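Local coordinates for protein pectate lyase II (Xanthomonas campestris pv. campestris, PDB 2QY1) that probably acts as a pectate lyase, cleaving the polysaccharide of plant cell walls by elimination, and is built as a parallel beta-helix, at residues Thr187-Ser190 / Ala191-Thr194; Ala239-Glu242 / Ser243-Phe246; Val308-Ala311 / Ala312-Lys315. The protein carries 2 engineered substitutions. All blocks are in the same frame, centred on the assembly; numbering follows the deposited sequence.

Contact 1 of 3, residues Thr187-Ser190 / Ala191-Thr194; sequences TKNS and AART
The carbonyl oxygen of Ser190 is gripped by two donors. Arg193 NH1 bonds to Ser190 O at 2.9 Å, and water 1 donates to the same oxygen at 2.8 Å. The water also accepts a bond from Arg193 NH2 at 2.8 Å. The oxygen and the water both lie at the edge of the guanidinium, in its plane. NH1 makes a second bond, to Ala192 O at 3.0 Å, and this oxygen is again in the guanidinium plane. Two acceptors therefore share one terminal nitrogen. Together with the bridged NH2 they fix the rotation of the flat group. The side chain of Arg193 reaches back because it bends at chi2 (-69°). CB leaves the turn, but the bend returns the guanidinium to the last carbonyls before the strand.

The backbone beneath is a short 3-10 turn with bonds three residues apart. Ser190 N bonds to Thr187 O, and Ala191 N makes a weak bond to Lys188 O at 3.3 Å. Ala192 N closes the series on Asn189 O at 3.1 Å. This last donor sits well above the carbonyl plane, consistent with the tight curl of a 3-10 turn. At Ala192 the chain becomes extended. Its CB points back at the turn and packs against the side chain of Asn189, with Ala192 CB 4.0 Å from Asn189 CG.

Lys188 leads away from the turn, and its NZ forms a salt bridge with Glu125 and a hydrogen bond with Lys159 O. The turn lies between strand 176-180 and strand 193-202. The second strand starts at once between its parallel neighbours: Arg193 bonds through the backbone to Val164, and Ala192 and Thr194 to Leu215. The contact is thus a short 3-10 turn leading straight into a beta-helix strand.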
ATOM      1  N   THR A 187       4.546  -1.870  18.720  1.00 21.71           N
ATOM      2  CA  THR A 187       3.462  -1.266  19.505  1.00 21.82           C
ATOM      3  C   THR A 187       3.204   0.210  19.184  1.00 22.05           C
ATOM      4  O   THR A 187       2.104   0.711  19.425  1.00 21.95           O
ATOM      5  CB  THR A 187       3.702  -1.424  21.022  1.00 21.71           C
ATOM      6  OG1 THR A 187       4.958  -0.831  21.370  1.00 21.68           O
ATOM      7  CG2 THR A 187       3.707  -2.895  21.415  1.00 21.45           C
ATOM      8  N   LYS A 188       4.212   0.897  18.645  1.00 22.41           N
ATOM      9  CA  LYS A 188       4.051   2.273  18.164  1.00 22.90           C
ATOM     10  C   LYS A 188       3.012   2.374  17.045  1.00 22.67           C
ATOM     11  O   LYS A 188       2.469   3.453  16.788  1.00 22.77           O
ATOM     12  CB  LYS A 188       5.381   2.846  17.669  1.00 23.12           C
ATOM     13  CG  LYS A 188       6.305   3.368  18.765  1.00 24.82           C
ATOM     14  CD  LYS A 188       7.115   4.573  18.275  1.00 27.50           C
ATOM     15  CE  LYS A 188       7.981   4.229  17.068  1.00 28.55           C
ATOM     16  NZ  LYS A 188       8.394   5.432  16.282  1.00 29.79           N
ATOM     17  N   ASN A 189       2.739   1.248  16.387  1.00 22.32           N
ATOM     18  CA  ASN A 189       1.772   1.209  15.292  1.00 22.09           C
ATOM     19  C   ASN A 189       0.310   1.298  15.745  1.00 22.01           C
ATOM     20  O   ASN A 189      -0.605   1.253  14.920  1.00 22.11           O
ATOM     21  CB  ASN A 189       1.988  -0.028  14.417  1.00 21.90           C
ATOM     22  CG  ASN A 189       1.747   0.254  12.951  1.00 21.74           C
ATOM     23  OD1 ASN A 189       0.873  -0.344  12.324  1.00 21.76           O
ATOM     24  ND2 ASN A 189       2.518   1.183  12.397  1.00 20.46           N
ATOM     25  N   SER A 190       0.098   1.426  17.054  1.00 21.95           N
ATOM     26  CA  SER A 190      -1.232   1.684  17.601  1.00 21.90           C
ATOM     27  C   SER A 190      -1.739   3.057  17.161  1.00 21.68           C
ATOM     28  O   SER A 190      -2.944   3.321  17.183  1.00 21.69           O
ATOM     29  CB  SER A 190      -1.217   1.588  19.130  1.00 21.99           C
ATOM     30  OG  SER A 190      -0.406   2.600  19.697  1.00 22.30           O
ATOM     31  N   ALA A 191      -0.803   3.917  16.760  1.00 21.45           N
ATOM     32  CA  ALA A 191      -1.106   5.268  16.285  1.00 21.24           C
ATOM     33  C   ALA A 191      -1.550   5.303  14.820  1.00 21.05           C
ATOM     34  O   ALA A 191      -2.075   6.316  14.352  1.00 20.90           O
ATOM     35  CB  ALA A 191       0.100   6.178  16.494  1.00 21.28           C
ATOM     36  N   ALA A 192      -1.332   4.201  14.101  1.00 20.71           N
ATOM     37  CA  ALA A 192      -1.675   4.116  12.681  1.00 20.52           C
ATOM     38  C   ALA A 192      -3.156   4.383  12.417  1.00 20.29           C
ATOM     39  O   ALA A 192      -4.033   3.813  13.072  1.00 20.27           O
ATOM     40  CB  ALA A 192      -1.263   2.766  12.102  1.00 20.51           C
ATOM     41  N   ARG A 193      -3.408   5.279  11.467  1.00 19.94           N
ATOM     42  CA  ARG A 193      -4.751   5.603  11.009  1.00 19.65           C
ATOM     43  C   ARG A 193      -4.680   5.635   9.490  1.00 19.60           C
ATOM     44  O   ARG A 193      -4.127   6.571   8.911  1.00 19.57           O
ATOM     45  CB  ARG A 193      -5.201   6.967  11.553  1.00 19.59           C
ATOM     46  CG  ARG A 193      -5.245   7.091  13.082  1.00 19.26           C
ATOM     47  CD  ARG A 193      -6.352   6.243  13.691  1.00 18.97           C
ATOM     48  NE  ARG A 193      -6.474   6.446  15.134  1.00 18.30           N
ATOM     49  CZ  ARG A 193      -5.815   5.746  16.056  1.00 18.11           C
ATOM     50  NH1 ARG A 193      -4.972   4.785  15.696  1.00 17.32           N
ATOM     51  NH2 ARG A 193      -6.001   6.011  17.343  1.00 17.95           N
ATOM     52  N   THR A 194      -5.229   4.605   8.852  1.00 19.49           N
ATOM     53  CA  THR A 194      -5.044   4.400   7.418  1.00 19.18           C
ATOM     54  C   THR A 194      -6.360   4.156   6.691  1.00 19.31           C
ATOM     55  O   THR A 194      -7.178   3.334   7.115  1.00 19.20           O
ATOM     56  CB  THR A 194      -4.101   3.207   7.142  1.00 19.25           C
ATOM     57  OG1 THR A 194      -3.034   3.203   8.098  1.00 19.26           O
ATOM     58  CG2 THR A 194      -3.522   3.280   5.731  1.00 18.66           C
TER
HETATM   59  O   HOH W   1      -4.698   4.305  19.170  1.00 29.94           O

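Contact 2 of 3, residues Ala239-Glu242 / Ser243-Phe246; sequences AKIE and SNYF
Apolar packing joins Ile241 to Phe246 across the bend. Ile241 CG2 approaches Phe246 CZ at 4.3 Å and lies at the edge of the ring, near its plane. The methyl takes this place because it stands opposite the backbone N, with CG1 beside that nitrogen (chi1 -56°). The same methyl also rests against the amide end of Asn244. The two side chains cross at about a right angle. Phe246 continues inward, where its ring stacks with Phe223 and meets Trp292 at a slant.

The polar link runs through water. Water 2 donates to Glu242 OE1 at 2.7 Å and is hydrogen-bonded to Ser243 OG at 2.9 Å. The Glu242 chain is fully extended. Its aliphatic part still passes near the serine, with Glu242 CG 3.8 Å from Ser243 OG. The other carboxylate oxygen, OE2, has partners of its own in Tyr306 OH and His217 NE2.

Backbone shape sets these side chains apart. Ser243 has positive phi and psi (49° and 39°), in the left-handed helical region. One such residue turns the chain sharply from strand 238-242 towards strand 245-255. Asn244 follows in an extended shape and touches Asn221 of the preceding coil. This resembles the stacked asparagines at the tight turns of pectate lyases.

The chemistry is divided. Ile241 and Phe246 pack together with the Asn244 side chain, while Glu242 and Ser243 meet at the water. The carboxylate of Glu242 is buried but satisfied by a tyrosine, a histidine and water. The His217 partner may help to stabilise a negative charge there.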
ATOM      1  N   ALA A 239     -10.464  -2.908  11.824  1.00 19.40           N
ATOM      2  CA  ALA A 239     -10.667  -2.442  10.456  1.00 19.31           C
ATOM      3  C   ALA A 239     -12.151  -2.286  10.138  1.00 19.40           C
ATOM      4  O   ALA A 239     -12.931  -3.227  10.294  1.00 19.34           O
ATOM      5  CB  ALA A 239     -10.015  -3.396   9.468  1.00 19.35           C
ATOM      6  N   LYS A 240     -12.538  -1.088   9.710  1.00 19.47           N
ATOM      7  CA  LYS A 240     -13.864  -0.875   9.148  1.00 19.60           C
ATOM      8  C   LYS A 240     -13.804  -1.284   7.677  1.00 19.66           C
ATOM      9  O   LYS A 240     -13.201  -0.594   6.853  1.00 19.74           O
ATOM     10  CB  LYS A 240     -14.308   0.584   9.305  1.00 19.49           C
ATOM     11  CG  LYS A 240     -15.726   0.846   8.816  1.00 19.45           C
ATOM     12  CD  LYS A 240     -16.161   2.282   9.074  1.00 19.75           C
ATOM     13  CE  LYS A 240     -17.612   2.498   8.664  1.00 20.22           C
ATOM     14  NZ  LYS A 240     -18.578   1.785   9.551  1.00 21.17           N
ATOM     15  N   ILE A 241     -14.419  -2.424   7.369  1.00 19.71           N
ATOM     16  CA  ILE A 241     -14.379  -3.004   6.028  1.00 19.71           C
ATOM     17  C   ILE A 241     -15.738  -2.809   5.356  1.00 19.79           C
ATOM     18  O   ILE A 241     -16.717  -3.470   5.707  1.00 19.48           O
ATOM     19  CB  ILE A 241     -13.976  -4.504   6.073  1.00 19.66           C
ATOM     20  CG1 ILE A 241     -12.630  -4.671   6.790  1.00 19.72           C
ATOM     21  CG2 ILE A 241     -13.931  -5.102   4.662  1.00 19.83           C
ATOM     22  CD1 ILE A 241     -12.246  -6.115   7.096  1.00 19.67           C
ATOM     23  N   GLU A 242     -15.777  -1.901   4.382  1.00 19.77           N
ATOM     24  CA  GLU A 242     -17.035  -1.371   3.857  1.00 19.97           C
ATOM     25  C   GLU A 242     -17.089  -1.359   2.329  1.00 20.01           C
ATOM     26  O   GLU A 242     -16.159  -0.897   1.674  1.00 19.90           O
ATOM     27  CB  GLU A 242     -17.240   0.048   4.403  1.00 20.07           C
ATOM     28  CG  GLU A 242     -18.533   0.729   3.984  1.00 20.32           C
ATOM     29  CD  GLU A 242     -18.646   2.164   4.480  1.00 20.27           C
ATOM     30  OE1 GLU A 242     -19.696   2.787   4.225  1.00 20.27           O
ATOM     31  OE2 GLU A 242     -17.697   2.674   5.119  1.00 20.65           O
ATOM     32  N   SER A 243     -18.186  -1.871   1.772  1.00 20.04           N
ATOM     33  CA  SER A 243     -18.480  -1.759   0.335  1.00 20.20           C
ATOM     34  C   SER A 243     -17.334  -2.146  -0.610  1.00 20.27           C
ATOM     35  O   SER A 243     -17.115  -1.498  -1.639  1.00 20.25           O
ATOM     36  CB  SER A 243     -18.988  -0.347   0.003  1.00 20.30           C
ATOM     37  OG  SER A 243     -20.229  -0.093   0.637  1.00 20.27           O
ATOM     38  N   ASN A 244     -16.604  -3.200  -0.256  1.00 20.26           N
ATOM     39  CA  ASN A 244     -15.589  -3.758  -1.141  1.00 20.48           C
ATOM     40  C   ASN A 244     -16.230  -4.768  -2.093  1.00 20.50           C
ATOM     41  O   ASN A 244     -17.385  -5.161  -1.912  1.00 20.55           O
ATOM     42  CB  ASN A 244     -14.459  -4.415  -0.334  1.00 20.40           C
ATOM     43  CG  ASN A 244     -13.806  -3.462   0.656  1.00 20.45           C
ATOM     44  OD1 ASN A 244     -14.133  -3.461   1.843  1.00 21.51           O
ATOM     45  ND2 ASN A 244     -12.886  -2.644   0.172  1.00 19.04           N
ATOM     46  N   TYR A 245     -15.478  -5.173  -3.110  1.00 20.61           N
ATOM     47  CA  TYR A 245     -15.917  -6.187  -4.064  1.00 20.65           C
ATOM     48  C   TYR A 245     -14.926  -7.345  -3.996  1.00 20.74           C
ATOM     49  O   TYR A 245     -13.774  -7.203  -4.412  1.00 20.65           O
ATOM     50  CB  TYR A 245     -15.958  -5.588  -5.476  1.00 20.55           C
ATOM     51  CG  TYR A 245     -16.711  -6.392  -6.520  1.00 20.45           C
ATOM     52  CD1 TYR A 245     -17.925  -5.932  -7.031  1.00 20.51           C
ATOM     53  CD2 TYR A 245     -16.200  -7.593  -7.020  1.00 20.45           C
ATOM     54  CE1 TYR A 245     -18.616  -6.650  -8.002  1.00 20.52           C
ATOM     55  CE2 TYR A 245     -16.885  -8.320  -7.988  1.00 20.50           C
ATOM     56  CZ  TYR A 245     -18.092  -7.842  -8.474  1.00 20.51           C
ATOM     57  OH  TYR A 245     -18.776  -8.554  -9.429  1.00 20.51           O
ATOM     58  N   PHE A 246     -15.375  -8.478  -3.453  1.00 20.81           N
ATOM     59  CA  PHE A 246     -14.534  -9.667  -3.300  1.00 21.01           C
ATOM     60  C   PHE A 246     -14.939 -10.758  -4.291  1.00 21.07           C
ATOM     61  O   PHE A 246     -16.123 -11.082  -4.411  1.00 20.90           O
ATOM     62  CB  PHE A 246     -14.655 -10.244  -1.884  1.00 21.11           C
ATOM     63  CG  PHE A 246     -14.187  -9.326  -0.788  1.00 21.32           C
ATOM     64  CD1 PHE A 246     -15.099  -8.560  -0.070  1.00 21.45           C
ATOM     65  CD2 PHE A 246     -12.835  -9.252  -0.448  1.00 21.49           C
ATOM     66  CE1 PHE A 246     -14.677  -7.722   0.956  1.00 21.51           C
ATOM     67  CE2 PHE A 246     -12.403  -8.416   0.577  1.00 21.18           C
ATOM     68  CZ  PHE A 246     -13.326  -7.646   1.280  1.00 21.25           C
TER
HETATM   69  O   HOH W   2     -21.523   1.401   2.771  1.00 20.65           O

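Contact 3 of 3, residues Val308-Ala311 / Ala312-Lys315; sequences VTPA and AQVK
The amide of Gln313 is the flat group here, and the puckered ring of Pro310 lies over one of its faces. Pro310 CG is 3.8 Å from Gln313 OE1, and Pro310 CB is 4.0 Å from Gln313 CD. The ring is tilted against the amide, and the contact is ordinary van der Waals packing. Gln313 reaches that place as a chain extended beyond CG, with CG beside its own backbone N (chi1 -64°).

Two consecutive backbone bonds, each spanning three residues, close a tight turn below. Gln313 N bonds to Pro310 O at 2.8 Å, and Val314 N bonds to Ala311 O at 3.2 Å. Both donors approach from above the carbonyl planes. Gln313 CB also presses close to Pro310 O, at 3.4 Å.

Thr309 packs on Gln313 and Val314 by its carbon atoms. Thr309 CB is 4.0 Å from Val314 CG2, and Thr309 CG2 is 4.1 Å from Gln313 CB. Its hydroxyl is used elsewhere, in a hydrogen bond with His198 NE2.

This tight turn leads the loop after strand 287-288 into helix 314-321. One side lies on the beta-helix: Val314 touches Asn220 of strand 215-226 and Tyr245 of strand 245-255. Ala311 and Ala312 rest on Tyr270 of strand 270-271. Beyond them, Lys315 forms a salt bridge with Glu247, further tying helix 314-321 to strand 245-255.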
ATOM      1  N   VAL A 308     -19.199   6.760  -0.879  1.00 25.79           N
ATOM      2  CA  VAL A 308     -19.096   5.338  -1.194  1.00 25.65           C
ATOM      3  C   VAL A 308     -19.660   5.024  -2.577  1.00 25.29           C
ATOM      4  O   VAL A 308     -20.774   5.431  -2.914  1.00 25.07           O
ATOM      5  CB  VAL A 308     -19.775   4.435  -0.121  1.00 25.74           C
ATOM      6  CG1 VAL A 308     -18.960   4.424   1.162  1.00 25.76           C
ATOM      7  CG2 VAL A 308     -21.210   4.877   0.156  1.00 26.11           C
ATOM      8  N   THR A 309     -18.862   4.327  -3.381  1.00 24.83           N
ATOM      9  CA  THR A 309     -19.333   3.716  -4.614  1.00 24.48           C
ATOM     10  C   THR A 309     -20.180   2.519  -4.197  1.00 24.27           C
ATOM     11  O   THR A 309     -19.744   1.736  -3.350  1.00 24.23           O
ATOM     12  CB  THR A 309     -18.147   3.224  -5.481  1.00 24.44           C
ATOM     13  OG1 THR A 309     -17.238   4.305  -5.717  1.00 24.42           O
ATOM     14  CG2 THR A 309     -18.628   2.670  -6.822  1.00 24.38           C
ATOM     15  N   PRO A 310     -21.404   2.384  -4.754  1.00 24.10           N
ATOM     16  CA  PRO A 310     -22.190   1.178  -4.483  1.00 23.90           C
ATOM     17  C   PRO A 310     -21.354  -0.073  -4.743  1.00 23.72           C
ATOM     18  O   PRO A 310     -20.723  -0.185  -5.798  1.00 23.69           O
ATOM     19  CB  PRO A 310     -23.345   1.285  -5.478  1.00 23.95           C
ATOM     20  CG  PRO A 310     -23.525   2.753  -5.665  1.00 24.07           C
ATOM     21  CD  PRO A 310     -22.135   3.327  -5.625  1.00 24.05           C
ATOM     22  N   ALA A 311     -21.348  -0.988  -3.775  1.00 23.36           N
ATOM     23  CA  ALA A 311     -20.430  -2.132  -3.759  1.00 23.20           C
ATOM     24  C   ALA A 311     -20.401  -2.954  -5.048  1.00 23.08           C
ATOM     25  O   ALA A 311     -19.330  -3.362  -5.496  1.00 22.78           O
ATOM     26  CB  ALA A 311     -20.728  -3.028  -2.565  1.00 23.11           C
ATOM     27  N   ALA A 312     -21.575  -3.186  -5.639  1.00 22.84           N
ATOM     28  CA  ALA A 312     -21.685  -3.962  -6.878  1.00 22.79           C
ATOM     29  C   ALA A 312     -21.001  -3.277  -8.062  1.00 22.79           C
ATOM     30  O   ALA A 312     -20.577  -3.940  -9.011  1.00 22.94           O
ATOM     31  CB  ALA A 312     -23.148  -4.254  -7.199  1.00 22.85           C
ATOM     32  N   GLN A 313     -20.888  -1.951  -7.990  1.00 22.50           N
ATOM     33  CA  GLN A 313     -20.283  -1.151  -9.054  1.00 22.40           C
ATOM     34  C   GLN A 313     -18.771  -0.973  -8.879  1.00 22.02           C
ATOM     35  O   GLN A 313     -18.098  -0.466  -9.779  1.00 21.93           O
ATOM     36  CB  GLN A 313     -20.969   0.216  -9.145  1.00 22.34           C
ATOM     37  CG  GLN A 313     -22.450   0.148  -9.534  1.00 22.83           C
ATOM     38  CD  GLN A 313     -23.155   1.494  -9.448  1.00 22.96           C
ATOM     39  OE1 GLN A 313     -24.358   1.559  -9.187  1.00 24.44           O
ATOM     40  NE2 GLN A 313     -22.412   2.572  -9.670  1.00 23.26           N
ATOM     41  N   VAL A 314     -18.249  -1.406  -7.731  1.00 21.73           N
ATOM     42  CA  VAL A 314     -16.830  -1.233  -7.380  1.00 21.56           C
ATOM     43  C   VAL A 314     -15.865  -1.905  -8.367  1.00 21.53           C
ATOM     44  O   VAL A 314     -14.866  -1.303  -8.756  1.00 21.52           O
ATOM     45  CB  VAL A 314     -16.542  -1.669  -5.909  1.00 21.52           C
ATOM     46  CG1 VAL A 314     -15.047  -1.892  -5.662  1.00 21.21           C
ATOM     47  CG2 VAL A 314     -17.091  -0.638  -4.936  1.00 21.15           C
ATOM     48  N   LYS A 315     -16.167  -3.136  -8.778  1.00 21.50           N
ATOM     49  CA  LYS A 315     -15.334  -3.841  -9.756  1.00 21.38           C
ATOM     50  C   LYS A 315     -15.097  -2.992 -11.007  1.00 21.42           C
ATOM     51  O   LYS A 315     -13.950  -2.746 -11.380  1.00 21.23           O
ATOM     52  CB  LYS A 315     -15.938  -5.199 -10.135  1.00 21.32           C
ATOM     53  CG  LYS A 315     -15.187  -5.929 -11.250  1.00 21.14           C
ATOM     54  CD  LYS A 315     -15.694  -7.353 -11.443  1.00 21.36           C
ATOM     55  CE  LYS A 315     -15.014  -8.027 -12.632  1.00 21.78           C
ATOM     56  NZ  LYS A 315     -15.383  -9.471 -12.758  1.00 21.75           N
TER

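How the contacts relate
The three contacts follow one another along the chain. Contacts 1 and 2 lie two coils apart in the parallel beta-helix. Their centres are about 20 Å apart and they do not touch. Strand 215-226 lies between them and pairs with both strand 193-202 and strand 238-242. Contact 3 comes from the C-terminal part, which packs outside the coils. Its centre is about 10 Å from that of contact 2, and the two touch: Tyr245 CD1 meets Ala311 O at 3.3 Å, and Ser243 O meets Val314 CG2 at 3.4 Å. The centres of contacts 1 and 3 are about 28 Å apart. The C-terminal helix thus packs against the turn of contact 2.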